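Local coordinates for protein similar to sp|P32453 Saccharomyces cerevisiae YNL315c ATP11 (Candida glabrata CBS 138, PDB 2P4F) that probably acts as a mitochondrial chaperone of the ATP11 family that binds unfolded protein, with a functional domain built as a half barrel, at residues K112-W123 with L223-N233; L251-G259 with L290-N299. All blocks are in the same frame, centred on the assembly; numbering follows the deposited sequence.

Contact 1 (K112-W123 with L223-N233)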
loop_
_atom_site.group_PDB
_atom_site.type_symbol
_atom_site.label_atom_id
_atom_site.label_comp_id
_atom_site.label_asym_id
_atom_site.label_seq_id
_atom_site.Cartn_x
_atom_site.Cartn_y
_atom_site.Cartn_z
ATOM N N LYS A 112 -6.598 22.845 9.190
ATOM C CA LYS A 112 -5.392 22.947 10.002
ATOM C C LYS A 112 -5.616 22.967 11.503
ATOM O O LYS A 112 -4.727 22.442 12.190
ATOM C CB LYS A 112 -4.591 24.200 9.638
ATOM C CG LYS A 112 -5.163 24.897 8.418
ATOM C CD LYS A 112 -5.668 26.267 8.850
ATOM C CE LYS A 112 -4.878 27.406 8.222
ATOM N NZ LYS A 112 -5.720 28.313 7.384
ATOM N N ASP A 113 -6.703 23.535 12.022
ATOM C CA ASP A 113 -6.836 23.600 13.484
ATOM C C ASP A 113 -7.706 22.452 13.986
ATOM O O ASP A 113 -7.970 22.430 15.201
ATOM C CB ASP A 113 -7.363 24.979 13.886
ATOM C CG ASP A 113 -6.174 25.987 13.803
ATOM O OD1 ASP A 113 -5.106 25.808 14.472
ATOM O OD2 ASP A 113 -6.342 26.917 13.006
ATOM N N LEU A 114 -8.103 21.516 13.088
ATOM C CA LEU A 114 -8.869 20.372 13.588
ATOM C C LEU A 114 -7.981 19.446 14.406
ATOM O O LEU A 114 -6.758 19.404 14.173
ATOM C CB LEU A 114 -9.512 19.608 12.427
ATOM C CG LEU A 114 -10.587 20.432 11.687
ATOM C CD1 LEU A 114 -11.190 19.531 10.591
ATOM C CD2 LEU A 114 -11.637 20.938 12.651
ATOM N N SER A 115 -8.587 18.657 15.314
ATOM C CA SER A 115 -7.823 17.656 16.033
ATOM C C SER A 115 -7.570 16.448 15.131
ATOM O O SER A 115 -8.176 16.292 14.062
ATOM C CB SER A 115 -8.608 17.217 17.250
ATOM O OG SER A 115 -9.759 16.472 16.816
ATOM N N LYS A 116 -6.663 15.583 15.610
ATOM C CA LYS A 116 -6.407 14.326 14.858
ATOM C C LYS A 116 -7.697 13.550 14.636
ATOM O O LYS A 116 -7.967 12.982 13.553
ATOM C CB LYS A 116 -5.384 13.494 15.637
ATOM C CG LYS A 116 -3.991 14.102 15.768
ATOM C CD LYS A 116 -3.106 13.014 16.395
ATOM C CE LYS A 116 -1.694 13.388 16.731
ATOM N NZ LYS A 116 -0.954 12.070 16.890
ATOM N N GLN A 117 -8.539 13.450 15.663
ATOM C CA GLN A 117 -9.789 12.676 15.553
ATOM C C GLN A 117 -10.750 13.337 14.577
ATOM O O GLN A 117 -11.387 12.648 13.797
ATOM C CB GLN A 117 -10.453 12.529 16.932
ATOM C CG GLN A 117 -11.800 11.833 16.823
ATOM C CD GLN A 117 -12.354 11.280 18.114
ATOM O OE1 GLN A 117 -12.124 10.124 18.474
ATOM N NE2 GLN A 117 -13.127 12.134 18.787
ATOM N N GLU A 118 -10.824 14.672 14.662
ATOM C CA GLU A 118 -11.725 15.376 13.711
ATOM C C GLU A 118 -11.267 15.171 12.285
ATOM O O GLU A 118 -12.107 14.938 11.418
ATOM C CB GLU A 118 -11.716 16.864 14.065
ATOM C CG GLU A 118 -12.529 17.041 15.384
ATOM C CD GLU A 118 -12.353 18.423 15.992
ATOM O OE1 GLU A 118 -11.366 19.157 15.780
ATOM O OE2 GLU A 118 -13.281 18.800 16.764
ATOM N N VAL A 119 -9.954 15.236 12.017
ATOM C CA VAL A 119 -9.487 14.951 10.656
ATOM C C VAL A 119 -9.841 13.529 10.239
ATOM O O VAL A 119 -10.295 13.302 9.092
ATOM C CB VAL A 119 -7.962 15.123 10.548
ATOM C CG1 VAL A 119 -7.449 14.665 9.149
ATOM C CG2 VAL A 119 -7.608 16.611 10.804
ATOM N N GLU A 120 -9.634 12.566 11.152
ATOM C CA GLU A 120 -9.985 11.168 10.855
ATOM C C GLU A 120 -11.471 11.042 10.552
ATOM O O GLU A 120 -11.841 10.345 9.592
ATOM C CB GLU A 120 -9.582 10.226 11.978
ATOM C CG GLU A 120 -10.003 8.790 11.676
ATOM C CD GLU A 120 -9.394 7.756 12.612
ATOM O OE1 GLU A 120 -8.525 8.105 13.454
ATOM O OE2 GLU A 120 -9.780 6.553 12.542
ATOM N N PHE A 121 -12.338 11.732 11.315
ATOM C CA PHE A 121 -13.796 11.645 11.013
ATOM C C PHE A 121 -14.096 12.149 9.622
ATOM O O PHE A 121 -14.859 11.574 8.851
ATOM C CB PHE A 121 -14.546 12.506 12.022
ATOM C CG PHE A 121 -14.623 11.876 13.422
ATOM C CD1 PHE A 121 -14.247 10.576 13.725
ATOM C CD2 PHE A 121 -15.089 12.674 14.441
ATOM C CE1 PHE A 121 -14.360 10.106 15.017
ATOM C CE2 PHE A 121 -15.255 12.195 15.725
ATOM C CZ PHE A 121 -14.887 10.891 16.024
ATOM N N LEU A 122 -13.464 13.286 9.300
ATOM C CA LEU A 122 -13.760 13.873 7.969
ATOM C C LEU A 122 -13.280 12.986 6.840
ATOM O O LEU A 122 -13.914 12.881 5.807
ATOM C CB LEU A 122 -13.106 15.245 7.815
ATOM C CG LEU A 122 -13.707 16.359 8.676
ATOM C CD1 LEU A 122 -12.838 17.595 8.480
ATOM C CD2 LEU A 122 -15.165 16.594 8.248
ATOM N N TRP A 123 -12.116 12.395 7.063
ATOM C CA TRP A 123 -11.549 11.534 5.991
ATOM C C TRP A 123 -12.423 10.307 5.791
ATOM O O TRP A 123 -12.736 9.920 4.654
ATOM C CB TRP A 123 -10.169 11.125 6.410
ATOM C CG TRP A 123 -9.365 10.293 5.468
ATOM C CD1 TRP A 123 -8.892 9.012 5.609
ATOM C CD2 TRP A 123 -8.904 10.755 4.176
ATOM N NE1 TRP A 123 -8.174 8.671 4.469
ATOM C CE2 TRP A 123 -8.164 9.711 3.585
ATOM C CE3 TRP A 123 -9.050 11.946 3.482
ATOM C CZ2 TRP A 123 -7.552 9.797 2.328
ATOM C CZ3 TRP A 123 -8.450 12.049 2.215
ATOM C CH2 TRP A 123 -7.721 10.988 1.658
ATOM N N LEU A 223 0.015 15.755 6.651
ATOM C CA LEU A 223 -0.169 16.034 8.077
ATOM C C LEU A 223 0.818 15.267 8.925
ATOM O O LEU A 223 0.705 15.150 10.175
ATOM C CB LEU A 223 -1.604 15.607 8.479
ATOM C CG LEU A 223 -2.673 16.264 7.614
ATOM C CD1 LEU A 223 -4.069 15.859 8.129
ATOM C CD2 LEU A 223 -2.458 17.757 7.569
ATOM N N ALA A 224 1.821 14.665 8.287
ATOM C CA ALA A 224 2.745 13.813 9.021
ATOM C C ALA A 224 3.566 14.651 9.996
ATOM O O ALA A 224 3.767 14.287 11.153
ATOM C CB ALA A 224 3.687 13.061 8.080
ATOM N N ASN A 225 4.066 15.807 9.554
ATOM C CA ASN A 225 4.914 16.593 10.474
ATOM C C ASN A 225 4.101 17.237 11.571
ATOM O O ASN A 225 4.515 17.360 12.733
ATOM C CB ASN A 225 5.674 17.615 9.620
ATOM C CG ASN A 225 6.768 16.942 8.802
ATOM O OD1 ASN A 225 7.339 15.932 9.239
ATOM N ND2 ASN A 225 7.074 17.455 7.605
ATOM N N ASP A 226 2.893 17.718 11.315
ATOM C CA ASP A 226 2.193 18.436 12.381
ATOM C C ASP A 226 1.349 17.530 13.273
ATOM O O ASP A 226 1.195 17.877 14.466
ATOM C CB ASP A 226 1.229 19.496 11.877
ATOM C CG ASP A 226 1.638 20.270 10.658
ATOM O OD1 ASP A 226 2.495 21.186 10.733
ATOM O OD2 ASP A 226 1.070 19.969 9.573
ATOM N N LYS A 227 0.812 16.471 12.674
ATOM C CA LYS A 227 -0.106 15.637 13.455
ATOM C C LYS A 227 0.345 14.186 13.541
ATOM O O LYS A 227 -0.378 13.381 14.108
ATOM C CB LYS A 227 -1.506 15.638 12.849
ATOM C CG LYS A 227 -2.235 16.965 13.033
ATOM C CD LYS A 227 -3.606 16.942 12.337
ATOM C CE LYS A 227 -4.553 17.819 13.139
ATOM N NZ LYS A 227 -4.257 19.246 12.767
ATOM N N ASP A 228 1.522 13.851 12.968
ATOM C CA ASP A 228 1.995 12.474 13.004
ATOM C C ASP A 228 0.985 11.467 12.444
ATOM O O ASP A 228 0.862 10.336 12.916
ATOM C CB ASP A 228 2.385 12.099 14.446
ATOM C CG ASP A 228 3.222 10.837 14.474
ATOM O OD1 ASP A 228 3.989 10.502 13.545
ATOM O OD2 ASP A 228 3.078 10.112 15.492
ATOM N N MET A 229 0.283 11.872 11.396
ATOM C CA MET A 229 -0.764 11.108 10.747
ATOM C C MET A 229 -0.561 10.955 9.262
ATOM O O MET A 229 -0.144 11.935 8.641
ATOM C CB MET A 229 -2.114 11.873 10.877
ATOM C CG MET A 229 -2.735 11.976 12.233
ATOM S SD MET A 229 -4.179 13.079 11.995
ATOM C CE MET A 229 -5.390 11.860 11.496
ATOM N N VAL A 230 -0.855 9.772 8.743
ATOM C CA VAL A 230 -0.875 9.524 7.290
ATOM C C VAL A 230 -2.280 9.136 6.913
ATOM O O VAL A 230 -2.857 8.250 7.595
ATOM C CB VAL A 230 0.136 8.408 6.907
ATOM C CG1 VAL A 230 0.003 8.006 5.459
ATOM C CG2 VAL A 230 1.532 8.920 7.259
ATOM N N LEU A 231 -2.864 9.744 5.909
ATOM C CA LEU A 231 -4.247 9.423 5.497
ATOM C C LEU A 231 -4.149 8.534 4.268
ATOM O O LEU A 231 -3.427 8.889 3.298
ATOM C CB LEU A 231 -4.994 10.724 5.181
ATOM C CG LEU A 231 -5.246 11.602 6.434
ATOM C CD1 LEU A 231 -6.188 12.713 5.958
ATOM C CD2 LEU A 231 -5.807 10.852 7.580
ATOM N N MET A 232 -4.860 7.391 4.281
ATOM C CA MET A 232 -4.806 6.463 3.140
ATOM C C MET A 232 -6.129 6.322 2.458
ATOM O O MET A 232 -7.133 6.251 3.202
ATOM C CB MET A 232 -4.367 5.076 3.675
ATOM C CG MET A 232 -4.176 4.080 2.538
ATOM S SD MET A 232 -4.059 2.372 3.191
ATOM C CE MET A 232 -5.814 2.011 3.308
ATOM N N ASN A 233 -6.165 6.367 1.147
ATOM C CA ASN A 233 -7.392 6.070 0.416
ATOM C C ASN A 233 -7.005 5.110 -0.708
ATOM O O ASN A 233 -6.029 5.346 -1.407
ATOM C CB ASN A 233 -8.112 7.295 -0.151
ATOM C CG ASN A 233 -7.226 8.139 -1.042
ATOM O OD1 ASN A 233 -6.332 8.806 -0.524
ATOM N ND2 ASN A 233 -7.375 8.224 -2.357
HETATM O O HOH W 1 -0.659 9.636 15.108
#
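The indole of Trp123 lies against Leu231 and reaches along the strand to Met232 and Asn233. Its NE1 donates to Met232 O at 2.9 Å, the oxygen lying close to the ring plane although the N-H comes in from above the carbonyl plane. With CG anti to the backbone N (chi1 -178°), the ring slides past Leu231, whose CB sits 3.9 Å from the centroid of the five-membered ring in a CH-pi contact over one face. At the benzo edge, Trp123 CZ2 meets Asn233 OD1 at 3.3 Å; that oxygen takes its hydrogen bond from His220.

Apolar packing continues one helical turn back. Val119 CG1 meets Leu223 CD1 tip to tip at 3.7 Å and Leu231 CD1 at 3.9 Å, while Met229 SD lies against Lys116 CB.

Two lysines provide the remaining polar contacts. The chain of Lys227, bent at its last two torsions, brings NZ to Leu114 O for a weak bond of 2.9 Å just before the helix, which Ser115 and Glu118 start with a capping box. Lys116, extended beyond CG, reaches a water that joins its NZ to Asp228 O.

Residues 116-123 of the helix run nearly parallel to strand residues 229-233 (7°), and the helix packs on one face of the antiparallel sheet. Val137 of edge strand 133-139 touches Met229 and Leu231, and Leu102 of helix 102-105 reaches Trp123 and Leu231.

Contact 2 (L251-G259 with L290-N299)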
loop_
_atom_site.group_PDB
_atom_site.type_symbol
_atom_site.label_atom_id
_atom_site.label_comp_id
_atom_site.label_asym_id
_atom_site.label_seq_id
_atom_site.Cartn_x
_atom_site.Cartn_y
_atom_site.Cartn_z
ATOM N N LEU A 251 -3.003 -5.820 1.072
ATOM C CA LEU A 251 -2.401 -4.663 1.736
ATOM C C LEU A 251 -1.784 -5.074 3.062
ATOM O O LEU A 251 -0.705 -4.599 3.435
ATOM C CB LEU A 251 -3.497 -3.608 1.927
ATOM C CG LEU A 251 -3.070 -2.408 2.772
ATOM C CD1 LEU A 251 -1.878 -1.711 2.131
ATOM C CD2 LEU A 251 -4.267 -1.502 2.900
ATOM N N LEU A 252 -2.453 -5.962 3.792
ATOM C CA LEU A 252 -1.833 -6.449 5.044
ATOM C C LEU A 252 -0.483 -7.120 4.772
ATOM O O LEU A 252 0.507 -6.900 5.504
ATOM C CB LEU A 252 -2.819 -7.375 5.749
ATOM C CG LEU A 252 -3.354 -6.989 7.119
ATOM C CD1 LEU A 252 -3.556 -5.480 7.237
ATOM C CD2 LEU A 252 -4.635 -7.788 7.378
ATOM N N ASN A 253 -0.442 -7.929 3.690
ATOM C CA ASN A 253 0.830 -8.566 3.374
ATOM C C ASN A 253 1.846 -7.567 2.862
ATOM O O ASN A 253 3.059 -7.720 3.121
ATOM C CB ASN A 253 0.573 -9.722 2.387
ATOM C CG ASN A 253 0.724 -11.079 3.063
ATOM O OD1 ASN A 253 1.308 -11.207 4.153
ATOM N ND2 ASN A 253 0.229 -12.132 2.447
ATOM N N VAL A 254 1.417 -6.514 2.161
ATOM C CA VAL A 254 2.418 -5.484 1.817
ATOM C C VAL A 254 3.059 -4.926 3.081
ATOM O O VAL A 254 4.273 -4.806 3.128
ATOM C CB VAL A 254 1.776 -4.327 1.033
ATOM C CG1 VAL A 254 2.711 -3.145 0.891
ATOM C CG2 VAL A 254 1.330 -4.787 -0.365
ATOM N N GLN A 255 2.221 -4.665 4.091
ATOM C CA GLN A 255 2.772 -4.149 5.337
ATOM C C GLN A 255 3.741 -5.141 5.970
ATOM O O GLN A 255 4.777 -4.779 6.539
ATOM C CB GLN A 255 1.630 -3.864 6.314
ATOM C CG GLN A 255 0.746 -2.717 5.822
ATOM C CD GLN A 255 -0.374 -2.397 6.790
ATOM O OE1 GLN A 255 -1.286 -1.649 6.462
ATOM N NE2 GLN A 255 -0.271 -2.973 7.993
ATOM N N ARG A 256 3.446 -6.442 5.916
ATOM C CA ARG A 256 4.300 -7.424 6.593
ATOM C C ARG A 256 5.663 -7.514 5.934
ATOM O O ARG A 256 6.671 -7.681 6.621
ATOM C CB ARG A 256 3.622 -8.814 6.613
ATOM C CG ARG A 256 2.385 -8.834 7.532
ATOM C CD ARG A 256 2.054 -10.218 8.069
ATOM N NE ARG A 256 1.880 -11.166 6.938
ATOM C CZ ARG A 256 1.709 -12.461 7.196
ATOM N NH1 ARG A 256 1.561 -13.327 6.201
ATOM N NH2 ARG A 256 1.670 -12.907 8.462
ATOM N N PHE A 257 5.699 -7.436 4.599
ATOM C CA PHE A 257 6.976 -7.533 3.888
ATOM C C PHE A 257 7.741 -6.211 3.942
ATOM O O PHE A 257 8.980 -6.208 4.036
ATOM C CB PHE A 257 6.745 -7.978 2.438
ATOM C CG PHE A 257 6.486 -9.485 2.389
ATOM C CD1 PHE A 257 7.559 -10.362 2.233
ATOM C CD2 PHE A 257 5.197 -9.987 2.502
ATOM C CE1 PHE A 257 7.275 -11.721 2.191
ATOM C CE2 PHE A 257 4.915 -11.342 2.479
ATOM C CZ PHE A 257 5.980 -12.231 2.325
ATOM N N TYR A 258 7.013 -5.071 3.957
ATOM C CA TYR A 258 7.695 -3.780 3.936
ATOM C C TYR A 258 8.012 -3.290 5.338
ATOM O O TYR A 258 7.740 -2.213 5.784
ATOM C CB TYR A 258 6.851 -2.768 3.144
ATOM C CG TYR A 258 7.126 -2.960 1.658
ATOM C CD1 TYR A 258 8.110 -2.211 1.016
ATOM C CD2 TYR A 258 6.402 -3.913 0.914
ATOM C CE1 TYR A 258 8.374 -2.388 -0.341
ATOM C CE2 TYR A 258 6.656 -4.103 -0.462
ATOM C CZ TYR A 258 7.641 -3.318 -1.056
ATOM O OH TYR A 258 7.888 -3.516 -2.404
ATOM N N GLY A 259 8.713 -4.094 6.107
ATOM C CA GLY A 259 9.238 -3.502 7.353
ATOM C C GLY A 259 8.534 -4.213 8.497
ATOM O O GLY A 259 8.915 -4.032 9.661
ATOM N N LEU A 290 8.484 -17.216 -1.030
ATOM C CA LEU A 290 7.535 -16.092 -1.038
ATOM C C LEU A 290 6.132 -16.535 -0.672
ATOM O O LEU A 290 5.399 -16.006 0.162
ATOM C CB LEU A 290 7.428 -15.441 -2.437
ATOM C CG LEU A 290 6.219 -14.463 -2.574
ATOM C CD1 LEU A 290 6.498 -13.251 -1.700
ATOM C CD2 LEU A 290 5.983 -14.140 -4.028
ATOM N N ILE A 291 5.709 -17.595 -1.343
ATOM C CA ILE A 291 4.347 -18.105 -1.106
ATOM C C ILE A 291 4.216 -18.656 0.302
ATOM O O ILE A 291 3.224 -18.418 1.008
ATOM C CB ILE A 291 3.985 -19.172 -2.156
ATOM C CG1 ILE A 291 3.831 -18.524 -3.531
ATOM C CG2 ILE A 291 2.750 -19.905 -1.677
ATOM C CD1 ILE A 291 3.697 -19.462 -4.709
ATOM N N GLN A 292 5.233 -19.352 0.781
ATOM C CA GLN A 292 5.166 -19.833 2.175
ATOM C C GLN A 292 5.091 -18.694 3.179
ATOM O O GLN A 292 4.336 -18.713 4.156
ATOM C CB GLN A 292 6.407 -20.690 2.426
ATOM C CG GLN A 292 6.581 -21.211 3.843
ATOM C CD GLN A 292 7.578 -20.402 4.664
ATOM O OE1 GLN A 292 8.080 -20.804 5.714
ATOM N NE2 GLN A 292 7.876 -19.208 4.165
ATOM N N LEU A 293 5.916 -17.656 2.966
ATOM C CA LEU A 293 5.981 -16.582 3.927
ATOM C C LEU A 293 4.740 -15.698 3.817
ATOM O O LEU A 293 4.318 -15.109 4.803
ATOM C CB LEU A 293 7.218 -15.697 3.734
ATOM C CG LEU A 293 8.572 -16.300 4.093
ATOM C CD1 LEU A 293 9.702 -15.413 3.572
ATOM C CD2 LEU A 293 8.772 -16.449 5.589
ATOM N N ALA A 294 4.147 -15.589 2.633
ATOM C CA ALA A 294 2.939 -14.754 2.532
ATOM C C ALA A 294 1.736 -15.427 3.188
ATOM O O ALA A 294 0.822 -14.769 3.665
ATOM C CB ALA A 294 2.663 -14.494 1.060
ATOM N N GLN A 295 1.712 -16.766 3.207
ATOM C CA GLN A 295 0.605 -17.535 3.742
ATOM C C GLN A 295 0.771 -17.797 5.231
ATOM O O GLN A 295 -0.261 -18.087 5.855
ATOM C CB GLN A 295 0.441 -18.906 3.048
ATOM C CG GLN A 295 0.058 -18.793 1.590
ATOM C CD GLN A 295 -0.140 -20.065 0.807
ATOM O OE1 GLN A 295 0.302 -21.171 1.178
ATOM N NE2 GLN A 295 -0.853 -19.887 -0.308
ATOM N N SER A 296 1.981 -17.723 5.755
ATOM C CA SER A 296 2.269 -17.993 7.166
ATOM C C SER A 296 1.578 -16.985 8.073
ATOM O O SER A 296 1.647 -15.783 7.762
ATOM C CB SER A 296 3.768 -17.893 7.494
ATOM O OG SER A 296 3.905 -17.874 8.900
ATOM N N MET A 297 0.952 -17.456 9.160
ATOM C CA MET A 297 0.256 -16.550 10.058
ATOM C C MET A 297 1.149 -15.850 11.074
ATOM O O MET A 297 0.707 -14.980 11.835
ATOM C CB MET A 297 -0.851 -17.363 10.778
ATOM C CG MET A 297 -1.811 -17.844 9.688
ATOM S SD MET A 297 -3.245 -16.769 9.563
ATOM C CE MET A 297 -2.934 -15.887 8.038
ATOM N N GLU A 298 2.423 -16.229 11.111
ATOM C CA GLU A 298 3.293 -15.662 12.122
ATOM C C GLU A 298 3.820 -14.309 11.657
ATOM O O GLU A 298 4.087 -14.193 10.461
ATOM C CB GLU A 298 4.463 -16.594 12.400
ATOM C CG GLU A 298 3.963 -17.968 12.857
ATOM C CD GLU A 298 5.178 -18.754 13.317
ATOM O OE1 GLU A 298 5.797 -19.371 12.426
ATOM O OE2 GLU A 298 5.475 -18.692 14.521
ATOM N N ASN A 299 3.931 -13.434 12.656
ATOM C CA ASN A 299 4.389 -12.077 12.364
ATOM C C ASN A 299 5.779 -11.814 12.922
ATOM O O ASN A 299 6.377 -12.695 13.567
ATOM C CB ASN A 299 3.417 -11.030 12.935
ATOM C CG ASN A 299 2.005 -11.263 12.431
ATOM O OD1 ASN A 299 1.036 -11.296 13.201
ATOM N ND2 ASN A 299 1.869 -11.437 11.132
ATOM O OXT ASN A 299 6.241 -10.678 12.695
#
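Arg256 and Asn253, one turn apart on helix 244-257, turn together toward the end of helix 287-295 in a steep helix-helix packing, the local axes crossing at 108° and 10.9 Å apart. The Arg256 guanidinium is held at its edge from two directions. On its own helix, NE and NH1 approach side-on to share Asn253 OD1, at 2.8 Å from Arg256 NE. Across the contact, NH1 and NH2 converge end-on upon Ser296 O, 2.9 Å from Arg256 NH1. Both acceptors lie within about 10° of the guanidinium plane, so these four bonds fix the rotation of the group. The bend at chi3 (-56°) folds the arginine chain back beside Asn253 while its end still faces the other segment.

The Asn253 amide links the two helices with its other branch: as OD1 receives the arginine, ND2 donates to Ala294 O at 3.0 Å in an almost straight bond, with the acceptor near the amide plane. Ala294 and Ser296 thus offer backbone oxygens where helix 287-295 gives way to the C-terminal tail.

Beside this polar cluster, Phe257 presents its far end to the second helix. Ala294 N lies at the ring edge, near its plane, whereas Leu293 CB approaches CZ obliquely at 3.9 Å and Leu290 CD1 lies farther off. Phe157 of strand 156-162 meets the same ring, and Arg271 of helix 266-280 touches the Phe257 side chain, so helix 266-280 also borders the junction. Arg271 bonds to Leu293 O and Glu298 O as well. The C-terminal tail is led back past Arg256 by an ST turn, in which Ser296 OG accepts from Glu298 N at 3.1 Å.

Contacts 1 and 2 lie about 28 Å apart between centres and follow one another in the chain, contact 1 closing before contact 2 opens. Strand 229-236 and helix 244-257 are successive elements, and the contacts meet directly through them: Met232 CE packs 3.9 Å from Leu251 CD2. Contact 1 attaches an N-terminal helix to the sheet near its edge strand 133-139, whereas contact 2 joins C-terminal helices beside the other outermost strand, 156-162. Within the sheet, Met232 touches Ile217 and Phe219; from helix 244-257, Val254 reaches Leu159, Val184 and Trp186. Met232 projects away from contact 1 to meet Leu251, and the two contacts lie on opposite faces of the half-barrel sheet.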